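Local coordinates for probable adhesion protein (PDB 6R5S) that probably acts as a periplasmic solute-binding protein that captures divalent metal ions, most likely zinc, and has been seen holding iron and manganese, at residues H41-R46 with E71-S76; V173-G178 with V222-I227; G178-L183 with Y246-I251. All coordinates share one frame; numbering follows the deposited sequence.

Contact 1 (H41-R46 with E71-S76); sequences HAYEPR and ERMIAS. With FE2 (Fe (II) ion), chain C.
Tyr-43 OH lies against the selenium of Met-73, which is present as selenomethionine, and is gripped by two hydrogen bonds besides. The backbone N-H of Arg-46 points at this oxygen (Arg-46 N to Tyr-43 OH 3.0 Å, 155° at the hydrogen), and Asp-49 OD2, on helix 47-52, is its second partner. The hydroxyl thus ties the loop 41-46 to the helix it leads into, where Arg-46 is the N-cap. Met-73 SE comes in at an oblique angle, 3.9 Å from Tyr-43 OH and 4.1 Å from Tyr-43 CE2, a Met-aromatic contact in which the two side chains run at about a right angle. With chi1 at 62°, Met-73 CG is set between its own backbone N and carbonyl carbon, and the extended chi2 then carries SE to the phenol end of the ring. Pro-45 packs beside Met-73, loosely, with Pro-45 CB 4.5 Å from Met-73 CB, while Pro-45 CD meets Arg-72 NH1 at 3.6 Å, at the edge of the guanidinium. The interaction of Glu-44 with Arg-72 is electrostatic: Glu-44 OE2 is 4.0 Å from Arg-72 NH1 but stands clear of the plane of the guanidinium, a loose attraction of opposite charges and not a salt bridge. At the end of helix 68-75, Ser-76 OG bonds to Arg-72 O at 2.9 Å. The contact joins this helix to the loop that also carries His-41, whose NE2 binds the iron ion (2.3 Å). Its chemistry is largely apolar at Met-73 and loosely electrostatic at its solvent-exposed margin.

Contact 2 (V173-G178 with V222-I227); sequences VATIHG and VIFSEI. With FE2 (Fe (II) ion), chain C.
The Phe-224 ring is met along its edge by residues of the adjoining strand: Val-173 CG1 lies in the ring plane, 3.9 Å from Phe-224 CE2, with Val-173 CG2 also at the edge. Thr-175 CG2 touches the base of the same side chain, 3.7 Å from Phe-224 CB. The other flat groups that meet are the His-177 ring and the Glu-226 carboxylate, their planes 76° apart; Glu-226 OE2 approaches obliquely, 3.5 Å from His-177 CB, and its hydrogen bond goes instead to Tyr-180 OH. His-177 NE2 binds the iron ion at 2.4 Å.

Between the two strands runs parallel beta pairing, the axes of 173-175 and 222-226 inclined at 21° to each other. Ala-174 uses both its polar atoms: Ala-174 N donates to Val-222 O (3.0 Å), and Ala-174 O accepts from Phe-224 N (2.8 Å). A weak bond from Ile-176 N to Phe-224 O extends the pairing just past the first strand. Beyond it the backbone turns, and Thr-175 OG1 spans that turn by donating to His-177 O at 2.9 Å, from above the carbonyl plane. A chi1 of 66° places OG1 between the backbone N and carbonyl carbon of its own residue, from where it reaches across the turn.

Val-173, Thr-175, Val-222 and Phe-224 share one face of the sheet, and helix 260-279 covers Phe-224 there with Thr-271 and Ala-275. Ala-174 and Ile-223 point to the other face, and Ile-176, just past its strand, meets Ile-223 there, CD1 to CD1 at 3.8 Å, both resting on Ile-237 of helix 234-241. The two strands are the central pair of a four-stranded parallel sheet, flanked by strands 193-194 and 244-248.

Contact 3 (G178-L183 with Y246-I251); sequences GAYDYL and YSLSHI. With FE2 (Fe (II) ion), chain C.
Ala-179 CB sits 4.2 Å from His-250 CD2, beside the imidazole whose NE2 binds the iron ion at 2.3 Å. That same methyl lies over the centre of the Tyr-180 ring, 3.9 Å above the ring plane, so it is wedged between the phenol and a metal ligand. Leu-248 packs on the opposite face of Tyr-180. Its CD1 makes a CH-pi contact 3.9 Å from the ring centroid and 17° off the normal, while Leu-248 CB lies 3.6 Å from Tyr-180 CZ; the Tyr-180 and Leu-248 side chains run antiparallel alongside each other. The Tyr-180 ring is thus clamped from both faces, with Ser-249 O in its plane at the edge. Tyr-180 OH is directed over the backbone between Leu-248 and His-250, and it is hydrogen-bonded to Glu-226 of the adjacent strand, which fixes the far end of the ring.

Further out, the backbone carrying His-250 is shaped by Ser-249, whose OG accepts from Ile-251 N at 3.0 Å, an ST turn immediately after strand 244-248. His-250 extends from this turn to the metal, its chi1 of -165° turning CG away from the backbone N. Tyr-180 itself is the N-cap residue of helix 181-185. Loops leaving the ends of parallel strands to supply metal ligands are characteristic of the metal-binding cleft of this solute-binding family.

All three contacts converge on one iron ion, to which each supplies a histidine: His-41 from contact 1, His-177 from contact 2 and His-250 from contact 3. His-66, His-111 and His-199 complete the six ligands. Contact 1 is remote in bulk, its centre about 27 Å from that of contact 2 and 24 Å from that of contact 3, yet His-41 NE2 is 3.2 Å from both His-177 NE2 and His-250 NE2. Contacts 2 and 3 are about 7 Å apart between centres and share Gly-178; their strands 222-226 and 244-248 are sheet neighbours, probably hydrogen-bonded from Ser-225 N to Tyr-246 O (2.8 Å). The metal thus joins the region of contact 1 to the adjoining contacts 2 and 3.

Contact 1 (H41-R46 with E71-S76)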
ATOM      1  N   HIS A  41      -7.717  -7.134   5.574  1.00 45.83           N
ATOM      2  CA  HIS A  41      -7.037  -8.122   6.431  1.00 44.85           C
ATOM      3  C   HIS A  41      -8.075  -8.983   7.172  1.00 56.18           C
ATOM      4  O   HIS A  41      -7.887 -10.190   7.306  1.00 58.97           O
ATOM      5  CB  HIS A  41      -6.140  -7.414   7.459  1.00 42.29           C
ATOM      6  CG  HIS A  41      -5.179  -6.430   6.861  1.00 41.50           C
ATOM      7  ND1 HIS A  41      -5.556  -5.129   6.582  1.00 41.40           N
ATOM      8  CD2 HIS A  41      -3.890  -6.596   6.503  1.00 40.06           C
ATOM      9  CE1 HIS A  41      -4.485  -4.545   6.083  1.00 38.50           C
ATOM     10  NE2 HIS A  41      -3.463  -5.389   6.006  1.00 38.24           N
ATOM     11  N   ALA A  42      -9.170  -8.358   7.643  1.00 55.68           N
ATOM     12  CA  ALA A  42     -10.259  -8.996   8.389  1.00 58.71           C
ATOM     13  C   ALA A  42     -11.223  -9.778   7.505  1.00 67.71           C
ATOM     14  O   ALA A  42     -11.619 -10.882   7.884  1.00 69.52           O
ATOM     15  CB  ALA A  42     -11.028  -7.951   9.186  1.00 59.71           C
ATOM     16  N   TYR A  43     -11.614  -9.194   6.344  1.00 65.98           N
ATOM     17  CA  TYR A  43     -12.581  -9.735   5.386  1.00 68.19           C
ATOM     18  C   TYR A  43     -12.502 -11.241   5.171  1.00 73.28           C
ATOM     19  O   TYR A  43     -11.492 -11.784   4.694  1.00 71.62           O
ATOM     20  CB  TYR A  43     -12.544  -9.006   4.023  1.00 69.75           C
ATOM     21  CG  TYR A  43     -13.515  -9.583   3.010  1.00 75.59           C
ATOM     22  CD1 TYR A  43     -14.844  -9.172   2.976  1.00 79.87           C
ATOM     23  CD2 TYR A  43     -13.116 -10.574   2.117  1.00 77.37           C
ATOM     24  CE1 TYR A  43     -15.753  -9.732   2.076  1.00 85.02           C
ATOM     25  CE2 TYR A  43     -14.013 -11.145   1.218  1.00 80.67           C
ATOM     26  CZ  TYR A  43     -15.330 -10.713   1.191  1.00 93.36           C
ATOM     27  OH  TYR A  43     -16.209 -11.281   0.293  1.00 96.85           O
ATOM     28  N   GLU A  44     -13.646 -11.884   5.483  1.00 72.71           N
ATOM     29  CA  GLU A  44     -13.926 -13.304   5.319  1.00 74.28           C
ATOM     30  C   GLU A  44     -14.919 -13.419   4.149  1.00 76.63           C
ATOM     31  O   GLU A  44     -16.027 -12.875   4.265  1.00 76.08           O
ATOM     32  CB  GLU A  44     -14.498 -13.900   6.624  1.00 77.97           C
ATOM     33  CG  GLU A  44     -14.165 -15.373   6.832  1.00 90.95           C
ATOM     34  CD  GLU A  44     -12.693 -15.754   6.794  1.00113.78           C
ATOM     35  OE1 GLU A  44     -11.912 -15.232   7.623  1.00110.96           O
ATOM     36  OE2 GLU A  44     -12.322 -16.582   5.930  1.00109.22           O
ATOM     37  N   PRO A  45     -14.497 -14.042   3.002  1.00 72.15           N
ATOM     38  CA  PRO A  45     -15.379 -14.140   1.813  1.00 72.98           C
ATOM     39  C   PRO A  45     -16.885 -14.383   2.062  1.00 77.28           C
ATOM     40  O   PRO A  45     -17.246 -15.237   2.876  1.00 79.32           O
ATOM     41  CB  PRO A  45     -14.742 -15.275   1.003  1.00 75.77           C
ATOM     42  CG  PRO A  45     -13.273 -15.167   1.308  1.00 77.74           C
ATOM     43  CD  PRO A  45     -13.175 -14.664   2.733  1.00 72.51           C
ATOM     44  N   ARG A  46     -17.761 -13.587   1.384  1.00 71.42           N
ATOM     45  CA  ARG A  46     -19.232 -13.696   1.501  1.00 73.30           C
ATOM     46  C   ARG A  46     -19.932 -14.143   0.207  1.00 76.79           C
ATOM     47  O   ARG A  46     -19.418 -13.917  -0.887  1.00 75.11           O
ATOM     48  CB  ARG A  46     -19.880 -12.392   1.986  1.00 72.98           C
ATOM     49  CG  ARG A  46     -19.546 -11.980   3.421  1.00 83.60           C
ATOM     50  CD  ARG A  46     -20.165 -10.631   3.785  1.00 90.01           C
ATOM     51  NE  ARG A  46     -20.404  -9.800   2.598  1.00 93.26           N
ATOM     52  CZ  ARG A  46     -20.816  -8.537   2.618  1.00 99.37           C
ATOM     53  NH1 ARG A  46     -21.030  -7.918   3.773  1.00 91.49           N
ATOM     54  NH2 ARG A  46     -21.016  -7.882   1.484  1.00 73.60           N
ATOM     55  N   GLU A  71      -8.365 -14.938  -4.529  1.00 59.84           N
ATOM     56  CA  GLU A  71      -7.947 -16.174  -5.192  1.00 62.07           C
ATOM     57  C   GLU A  71      -8.924 -17.290  -4.773  1.00 68.97           C
ATOM     58  O   GLU A  71      -9.370 -18.054  -5.631  1.00 72.16           O
ATOM     59  CB  GLU A  71      -6.467 -16.509  -4.866  1.00 62.62           C
ATOM     60  CG  GLU A  71      -5.477 -15.563  -5.557  1.00 75.35           C
ATOM     61  CD  GLU A  71      -4.216 -15.118  -4.826  1.00 95.82           C
ATOM     62  OE1 GLU A  71      -3.423 -15.997  -4.412  1.00 95.86           O
ATOM     63  OE2 GLU A  71      -3.993 -13.889  -4.710  1.00 82.40           O
ATOM     64  N   ARG A  72      -9.353 -17.292  -3.480  1.00 63.93           N
ATOM     65  CA  ARG A  72     -10.325 -18.248  -2.926  1.00 65.16           C
ATOM     66  C   ARG A  72     -11.739 -17.989  -3.467  1.00 69.38           C
ATOM     67  O   ARG A  72     -12.419 -18.952  -3.845  1.00 72.09           O
ATOM     68  CB  ARG A  72     -10.344 -18.224  -1.381  1.00 63.11           C
ATOM     69  CG  ARG A  72      -9.005 -18.523  -0.693  1.00 69.51           C
ATOM     70  CD  ARG A  72      -9.144 -18.874   0.790  1.00 78.10           C
ATOM     71  NE  ARG A  72      -9.777 -17.814   1.579  1.00 88.03           N
ATOM     72  CZ  ARG A  72      -9.119 -16.832   2.187  1.00104.19           C
ATOM     73  NH1 ARG A  72      -9.781 -15.910   2.876  1.00 94.12           N
ATOM     74  NH2 ARG A  72      -7.794 -16.760   2.109  1.00 89.28           N
HETATM   75  N   MSE A  73     -12.195 -16.703  -3.489  1.00 63.01           N
HETATM   76  CA  MSE A  73     -13.550 -16.382  -3.944  1.00 63.52           C
HETATM   77  C   MSE A  73     -13.706 -16.551  -5.457  1.00 65.51           C
HETATM   78  O   MSE A  73     -14.832 -16.745  -5.918  1.00 69.09           O
HETATM   79  CB  MSE A  73     -14.094 -15.034  -3.424  1.00 64.54           C
HETATM   80  CG  MSE A  73     -13.347 -13.790  -3.826  1.00 70.20           C
HETATM   81 SE   MSE A  73     -13.899 -12.226  -2.726  1.00 78.04          SE
HETATM   82  CE  MSE A  73     -15.285 -11.521  -3.873  1.00 76.30           C
ATOM     83  N   ILE A  74     -12.601 -16.611  -6.204  1.00 57.00           N
ATOM     84  CA  ILE A  74     -12.660 -16.903  -7.637  1.00 57.30           C
ATOM     85  C   ILE A  74     -12.927 -18.418  -7.855  1.00 62.40           C
ATOM     86  O   ILE A  74     -13.775 -18.782  -8.669  1.00 64.37           O
ATOM     87  CB  ILE A  74     -11.408 -16.363  -8.378  1.00 58.36           C
ATOM     88  CG1 ILE A  74     -11.552 -14.833  -8.592  1.00 55.98           C
ATOM     89  CG2 ILE A  74     -11.172 -17.113  -9.718  1.00 61.53           C
ATOM     90  CD1 ILE A  74     -10.295 -14.042  -8.820  1.00 55.75           C
ATOM     91  N   ALA A  75     -12.231 -19.282  -7.085  1.00 57.85           N
ATOM     92  CA  ALA A  75     -12.337 -20.750  -7.132  1.00 59.83           C
ATOM     93  C   ALA A  75     -13.751 -21.302  -6.816  1.00 64.83           C
ATOM     94  O   ALA A  75     -14.071 -22.426  -7.210  1.00 66.64           O
ATOM     95  CB  ALA A  75     -11.303 -21.375  -6.202  1.00 59.62           C
ATOM     96  N   SER A  76     -14.580 -20.509  -6.107  1.00 60.60           N
ATOM     97  CA  SER A  76     -15.957 -20.836  -5.699  1.00 62.54           C
ATOM     98  C   SER A  76     -17.001 -20.113  -6.579  1.00 66.41           C
ATOM     99  O   SER A  76     -18.204 -20.344  -6.438  1.00 67.43           O
ATOM    100  CB  SER A  76     -16.168 -20.477  -4.231  1.00 64.62           C
ATOM    101  OG  SER A  76     -15.328 -19.398  -3.844  1.00 71.86           O
TER
HETATM  102 FE   FE2 C 401      -1.431  -5.061   4.985  1.00 53.18          FE

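Contact 2 (V173-G178 with V222-I227)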
ATOM      1  N   VAL A 173      13.894   3.924  12.405  1.00 28.21           N
ATOM      2  CA  VAL A 173      12.450   3.972  12.171  1.00 27.68           C
ATOM      3  C   VAL A 173      11.830   2.592  12.495  1.00 30.59           C
ATOM      4  O   VAL A 173      12.473   1.567  12.303  1.00 30.03           O
ATOM      5  CB  VAL A 173      12.271   4.428  10.686  1.00 30.28           C
ATOM      6  CG1 VAL A 173      11.124   3.741   9.972  1.00 29.02           C
ATOM      7  CG2 VAL A 173      12.144   5.933  10.599  1.00 30.80           C
ATOM      8  N   ALA A 174      10.613   2.582  13.042  1.00 27.52           N
ATOM      9  CA  ALA A 174       9.862   1.358  13.347  1.00 26.83           C
ATOM     10  C   ALA A 174       8.439   1.581  12.901  1.00 33.74           C
ATOM     11  O   ALA A 174       8.004   2.732  12.814  1.00 35.05           O
ATOM     12  CB  ALA A 174       9.892   1.056  14.830  1.00 28.16           C
ATOM     13  N   THR A 175       7.719   0.501  12.569  1.00 30.58           N
ATOM     14  CA  THR A 175       6.324   0.579  12.130  1.00 29.59           C
ATOM     15  C   THR A 175       5.534  -0.509  12.837  1.00 33.23           C
ATOM     16  O   THR A 175       6.105  -1.548  13.182  1.00 33.75           O
ATOM     17  CB  THR A 175       6.193   0.556  10.576  1.00 38.70           C
ATOM     18  OG1 THR A 175       6.615  -0.690  10.046  1.00 44.81           O
ATOM     19  CG2 THR A 175       6.995   1.641   9.881  1.00 37.62           C
ATOM     20  N   ILE A 176       4.236  -0.265  13.088  1.00 28.72           N
ATOM     21  CA  ILE A 176       3.327  -1.234  13.699  1.00 29.05           C
ATOM     22  C   ILE A 176       3.043  -2.321  12.640  1.00 34.19           C
ATOM     23  O   ILE A 176       3.412  -3.473  12.824  1.00 34.11           O
ATOM     24  CB  ILE A 176       2.039  -0.507  14.173  1.00 32.55           C
ATOM     25  CG1 ILE A 176       2.348   0.605  15.213  1.00 33.81           C
ATOM     26  CG2 ILE A 176       0.952  -1.465  14.652  1.00 32.93           C
ATOM     27  CD1 ILE A 176       3.110   0.212  16.462  1.00 45.41           C
ATOM     28  N   HIS A 177       2.459  -1.917  11.507  1.00 31.21           N
ATOM     29  CA  HIS A 177       2.141  -2.767  10.355  1.00 30.29           C
ATOM     30  C   HIS A 177       3.380  -2.873   9.431  1.00 34.50           C
ATOM     31  O   HIS A 177       4.067  -1.880   9.213  1.00 34.54           O
ATOM     32  CB  HIS A 177       0.946  -2.130   9.596  1.00 29.85           C
ATOM     33  CG  HIS A 177       0.176  -3.085   8.745  1.00 33.01           C
ATOM     34  ND1 HIS A 177      -0.735  -3.954   9.288  1.00 35.90           N
ATOM     35  CD2 HIS A 177       0.184  -3.249   7.402  1.00 33.97           C
ATOM     36  CE1 HIS A 177      -1.222  -4.647   8.270  1.00 34.95           C
ATOM     37  NE2 HIS A 177      -0.710  -4.248   7.117  1.00 34.04           N
ATOM     38  N   GLY A 178       3.630  -4.046   8.866  1.00 32.16           N
ATOM     39  CA  GLY A 178       4.753  -4.249   7.950  1.00 31.65           C
ATOM     40  C   GLY A 178       4.432  -3.830   6.529  1.00 36.50           C
ATOM     41  O   GLY A 178       4.635  -4.599   5.583  1.00 36.94           O
ATOM     42  N   VAL A 222      11.756   7.089  15.491  1.00 38.55           N
ATOM     43  CA  VAL A 222      10.340   7.328  15.213  1.00 37.88           C
ATOM     44  C   VAL A 222       9.573   6.026  15.043  1.00 39.82           C
ATOM     45  O   VAL A 222      10.182   4.976  14.828  1.00 37.88           O
ATOM     46  CB  VAL A 222      10.061   8.342  14.058  1.00 41.96           C
ATOM     47  CG1 VAL A 222      11.184   9.356  13.891  1.00 43.01           C
ATOM     48  CG2 VAL A 222       9.772   7.665  12.748  1.00 40.39           C
ATOM     49  N   ILE A 223       8.231   6.095  15.209  1.00 36.76           N
ATOM     50  CA  ILE A 223       7.321   4.965  15.006  1.00 35.37           C
ATOM     51  C   ILE A 223       6.159   5.403  14.128  1.00 36.68           C
ATOM     52  O   ILE A 223       5.507   6.423  14.405  1.00 36.81           O
ATOM     53  CB  ILE A 223       6.880   4.198  16.286  1.00 40.10           C
ATOM     54  CG1 ILE A 223       6.234   2.844  15.945  1.00 39.55           C
ATOM     55  CG2 ILE A 223       5.995   5.031  17.221  1.00 44.03           C
ATOM     56  CD1 ILE A 223       6.565   1.785  16.927  1.00 48.53           C
ATOM     57  N   PHE A 224       5.944   4.647  13.031  1.00 30.37           N
ATOM     58  CA  PHE A 224       4.855   4.887  12.089  1.00 28.35           C
ATOM     59  C   PHE A 224       3.652   3.967  12.336  1.00 31.65           C
ATOM     60  O   PHE A 224       3.653   2.804  11.919  1.00 30.53           O
ATOM     61  CB  PHE A 224       5.323   4.842  10.637  1.00 27.55           C
ATOM     62  CG  PHE A 224       6.304   5.918  10.246  1.00 27.74           C
ATOM     63  CD1 PHE A 224       5.872   7.214   9.972  1.00 28.55           C
ATOM     64  CD2 PHE A 224       7.660   5.624  10.098  1.00 28.77           C
ATOM     65  CE1 PHE A 224       6.780   8.203   9.592  1.00 28.52           C
ATOM     66  CE2 PHE A 224       8.564   6.610   9.684  1.00 30.18           C
ATOM     67  CZ  PHE A 224       8.116   7.892   9.431  1.00 27.74           C
ATOM     68  N   SER A 225       2.638   4.509  13.038  1.00 28.59           N
ATOM     69  CA  SER A 225       1.394   3.815  13.352  1.00 29.78           C
ATOM     70  C   SER A 225       0.354   3.909  12.190  1.00 33.59           C
ATOM     71  O   SER A 225       0.616   4.540  11.158  1.00 32.11           O
ATOM     72  CB  SER A 225       0.811   4.309  14.681  1.00 36.16           C
ATOM     73  OG  SER A 225       0.302   5.629  14.596  1.00 48.60           O
ATOM     74  N   GLU A 226      -0.821   3.262  12.373  1.00 29.93           N
ATOM     75  CA  GLU A 226      -1.906   3.196  11.396  1.00 28.04           C
ATOM     76  C   GLU A 226      -3.012   4.251  11.556  1.00 35.36           C
ATOM     77  O   GLU A 226      -3.637   4.355  12.608  1.00 36.82           O
ATOM     78  CB  GLU A 226      -2.522   1.790  11.392  1.00 28.74           C
ATOM     79  CG  GLU A 226      -1.818   0.803  10.478  1.00 30.86           C
ATOM     80  CD  GLU A 226      -1.698   1.134   9.002  1.00 59.72           C
ATOM     81  OE1 GLU A 226      -2.620   1.752   8.413  1.00 73.88           O
ATOM     82  OE2 GLU A 226      -0.657   0.748   8.431  1.00 53.08           O
ATOM     83  N   ILE A 227      -3.285   4.980  10.472  1.00 33.84           N
ATOM     84  CA  ILE A 227      -4.343   5.985  10.374  1.00 35.73           C
ATOM     85  C   ILE A 227      -5.683   5.257  10.217  1.00 44.08           C
ATOM     86  O   ILE A 227      -6.629   5.563  10.949  1.00 46.83           O
ATOM     87  CB  ILE A 227      -4.089   6.928   9.150  1.00 38.23           C
ATOM     88  CG1 ILE A 227      -2.993   7.942   9.443  1.00 38.49           C
ATOM     89  CG2 ILE A 227      -5.374   7.654   8.721  1.00 42.14           C
ATOM     90  CD1 ILE A 227      -2.528   8.778   8.288  1.00 50.20           C
TER
HETATM   91 FE   FE2 C 401      -1.431  -5.061   4.985  1.00 53.18          FE

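Contact 3 (G178-L183 with Y246-I251)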
ATOM      1  N   GLY A 178       3.630  -4.046   8.866  1.00 32.16           N
ATOM      2  CA  GLY A 178       4.753  -4.249   7.950  1.00 31.65           C
ATOM      3  C   GLY A 178       4.432  -3.830   6.529  1.00 36.50           C
ATOM      4  O   GLY A 178       4.635  -4.599   5.583  1.00 36.94           O
ATOM      5  N   ALA A 179       3.963  -2.584   6.368  1.00 32.74           N
ATOM      6  CA  ALA A 179       3.537  -2.032   5.092  1.00 32.14           C
ATOM      7  C   ALA A 179       4.416  -0.942   4.459  1.00 35.91           C
ATOM      8  O   ALA A 179       4.120  -0.553   3.318  1.00 37.70           O
ATOM      9  CB  ALA A 179       2.127  -1.478   5.258  1.00 33.41           C
ATOM     10  N   TYR A 180       5.443  -0.412   5.162  1.00 29.26           N
ATOM     11  CA  TYR A 180       6.134   0.766   4.661  1.00 28.69           C
ATOM     12  C   TYR A 180       7.575   0.556   4.190  1.00 32.82           C
ATOM     13  O   TYR A 180       8.228   1.531   3.784  1.00 31.69           O
ATOM     14  CB  TYR A 180       6.018   1.879   5.711  1.00 30.70           C
ATOM     15  CG  TYR A 180       4.558   2.099   6.058  1.00 34.42           C
ATOM     16  CD1 TYR A 180       3.681   2.667   5.132  1.00 37.59           C
ATOM     17  CD2 TYR A 180       4.018   1.589   7.238  1.00 35.32           C
ATOM     18  CE1 TYR A 180       2.318   2.767   5.391  1.00 40.25           C
ATOM     19  CE2 TYR A 180       2.654   1.679   7.507  1.00 36.94           C
ATOM     20  CZ  TYR A 180       1.809   2.274   6.583  1.00 47.09           C
ATOM     21  OH  TYR A 180       0.472   2.428   6.842  1.00 48.16           O
ATOM     22  N   ASP A 181       7.998  -0.719   4.090  1.00 31.01           N
ATOM     23  CA  ASP A 181       9.329  -1.155   3.657  1.00 31.21           C
ATOM     24  C   ASP A 181       9.626  -0.646   2.246  1.00 37.17           C
ATOM     25  O   ASP A 181      10.739  -0.179   1.984  1.00 38.64           O
ATOM     26  CB  ASP A 181       9.454  -2.691   3.751  1.00 33.65           C
ATOM     27  CG  ASP A 181       9.186  -3.318   5.132  1.00 50.96           C
ATOM     28  OD1 ASP A 181       8.095  -3.069   5.711  1.00 52.28           O
ATOM     29  OD2 ASP A 181      10.045  -4.089   5.613  1.00 59.56           O
ATOM     30  N   TYR A 182       8.601  -0.647   1.370  1.00 33.92           N
ATOM     31  CA  TYR A 182       8.687  -0.163  -0.026  1.00 33.09           C
ATOM     32  C   TYR A 182       8.702   1.357  -0.106  1.00 35.08           C
ATOM     33  O   TYR A 182       9.455   1.905  -0.902  1.00 36.95           O
ATOM     34  CB  TYR A 182       7.524  -0.714  -0.879  1.00 33.19           C
ATOM     35  CG  TYR A 182       7.584  -2.205  -1.125  1.00 31.83           C
ATOM     36  CD1 TYR A 182       8.315  -2.728  -2.185  1.00 32.81           C
ATOM     37  CD2 TYR A 182       6.911  -3.099  -0.288  1.00 31.80           C
ATOM     38  CE1 TYR A 182       8.359  -4.101  -2.421  1.00 33.15           C
ATOM     39  CE2 TYR A 182       6.946  -4.472  -0.519  1.00 32.44           C
ATOM     40  CZ  TYR A 182       7.668  -4.967  -1.589  1.00 38.12           C
ATOM     41  OH  TYR A 182       7.723  -6.319  -1.804  1.00 41.76           O
ATOM     42  N   LEU A 183       7.847   2.034   0.696  1.00 27.75           N
ATOM     43  CA  LEU A 183       7.743   3.492   0.795  1.00 25.70           C
ATOM     44  C   LEU A 183       9.094   4.043   1.243  1.00 29.30           C
ATOM     45  O   LEU A 183       9.729   4.791   0.510  1.00 27.49           O
ATOM     46  CB  LEU A 183       6.656   3.849   1.837  1.00 24.58           C
ATOM     47  CG  LEU A 183       5.920   5.185   1.718  1.00 27.55           C
ATOM     48  CD1 LEU A 183       4.735   5.199   2.624  1.00 28.20           C
ATOM     49  CD2 LEU A 183       6.779   6.334   2.143  1.00 26.21           C
ATOM     50  N   TYR A 246       4.089   9.048  14.552  1.00 39.17           N
ATOM     51  CA  TYR A 246       3.632   9.553  13.240  1.00 37.46           C
ATOM     52  C   TYR A 246       2.750   8.475  12.611  1.00 40.73           C
ATOM     53  O   TYR A 246       3.005   7.286  12.797  1.00 39.89           O
ATOM     54  CB  TYR A 246       4.791   9.849  12.297  1.00 37.03           C
ATOM     55  CG  TYR A 246       5.791  10.839  12.833  1.00 39.01           C
ATOM     56  CD1 TYR A 246       5.628  12.206  12.625  1.00 40.85           C
ATOM     57  CD2 TYR A 246       6.928  10.411  13.510  1.00 39.96           C
ATOM     58  CE1 TYR A 246       6.560  13.123  13.101  1.00 39.76           C
ATOM     59  CE2 TYR A 246       7.855  11.321  14.006  1.00 42.05           C
ATOM     60  CZ  TYR A 246       7.670  12.674  13.792  1.00 47.46           C
ATOM     61  OH  TYR A 246       8.606  13.556  14.250  1.00 54.29           O
ATOM     62  N   SER A 247       1.716   8.882  11.877  1.00 37.28           N
ATOM     63  CA  SER A 247       0.754   7.951  11.302  1.00 35.60           C
ATOM     64  C   SER A 247       0.812   7.873   9.807  1.00 36.33           C
ATOM     65  O   SER A 247       0.997   8.886   9.133  1.00 38.36           O
ATOM     66  CB  SER A 247      -0.659   8.307  11.755  1.00 41.38           C
ATOM     67  OG  SER A 247      -0.835   8.153  13.155  1.00 52.96           O
ATOM     68  N   LEU A 248       0.625   6.679   9.273  1.00 28.89           N
ATOM     69  CA  LEU A 248       0.645   6.492   7.832  1.00 27.28           C
ATOM     70  C   LEU A 248      -0.597   5.765   7.375  1.00 36.28           C
ATOM     71  O   LEU A 248      -1.306   5.169   8.190  1.00 37.86           O
ATOM     72  CB  LEU A 248       1.936   5.783   7.379  1.00 25.46           C
ATOM     73  CG  LEU A 248       3.241   6.604   7.441  1.00 28.35           C
ATOM     74  CD1 LEU A 248       4.413   5.779   7.080  1.00 27.00           C
ATOM     75  CD2 LEU A 248       3.191   7.757   6.510  1.00 29.51           C
ATOM     76  N   SER A 249      -0.916   5.883   6.079  1.00 34.49           N
ATOM     77  CA  SER A 249      -2.109   5.264   5.532  1.00 34.60           C
ATOM     78  C   SER A 249      -1.777   4.084   4.649  1.00 40.10           C
ATOM     79  O   SER A 249      -0.986   4.202   3.708  1.00 40.46           O
ATOM     80  CB  SER A 249      -2.938   6.281   4.764  1.00 37.03           C
ATOM     81  OG  SER A 249      -4.008   5.624   4.109  1.00 42.27           O
ATOM     82  N   HIS A 250      -2.433   2.952   4.933  1.00 35.40           N
ATOM     83  CA  HIS A 250      -2.334   1.715   4.165  1.00 33.17           C
ATOM     84  C   HIS A 250      -3.156   1.883   2.856  1.00 39.90           C
ATOM     85  O   HIS A 250      -2.984   1.090   1.935  1.00 40.75           O
ATOM     86  CB  HIS A 250      -2.901   0.577   5.035  1.00 32.91           C
ATOM     87  CG  HIS A 250      -2.580  -0.820   4.594  1.00 35.35           C
ATOM     88  ND1 HIS A 250      -2.981  -1.307   3.364  1.00 37.13           N
ATOM     89  CD2 HIS A 250      -2.014  -1.828   5.291  1.00 36.82           C
ATOM     90  CE1 HIS A 250      -2.621  -2.576   3.338  1.00 36.39           C
ATOM     91  NE2 HIS A 250      -2.041  -2.938   4.475  1.00 36.68           N
ATOM     92  N   ILE A 251      -4.029   2.932   2.766  1.00 37.85           N
ATOM     93  CA  ILE A 251      -4.935   3.243   1.628  1.00 38.31           C
ATOM     94  C   ILE A 251      -5.918   2.073   1.521  1.00 42.81           C
ATOM     95  O   ILE A 251      -5.843   1.284   0.587  1.00 43.14           O
ATOM     96  CB  ILE A 251      -4.182   3.617   0.282  1.00 40.97           C
ATOM     97  CG1 ILE A 251      -2.972   4.574   0.543  1.00 40.62           C
ATOM     98  CG2 ILE A 251      -5.154   4.200  -0.761  1.00 42.67           C
ATOM     99  CD1 ILE A 251      -2.075   4.887  -0.588  1.00 45.32           C
TER
HETATM  100 FE   FE2 C 401      -1.431  -5.061   4.985  1.00 53.18          FE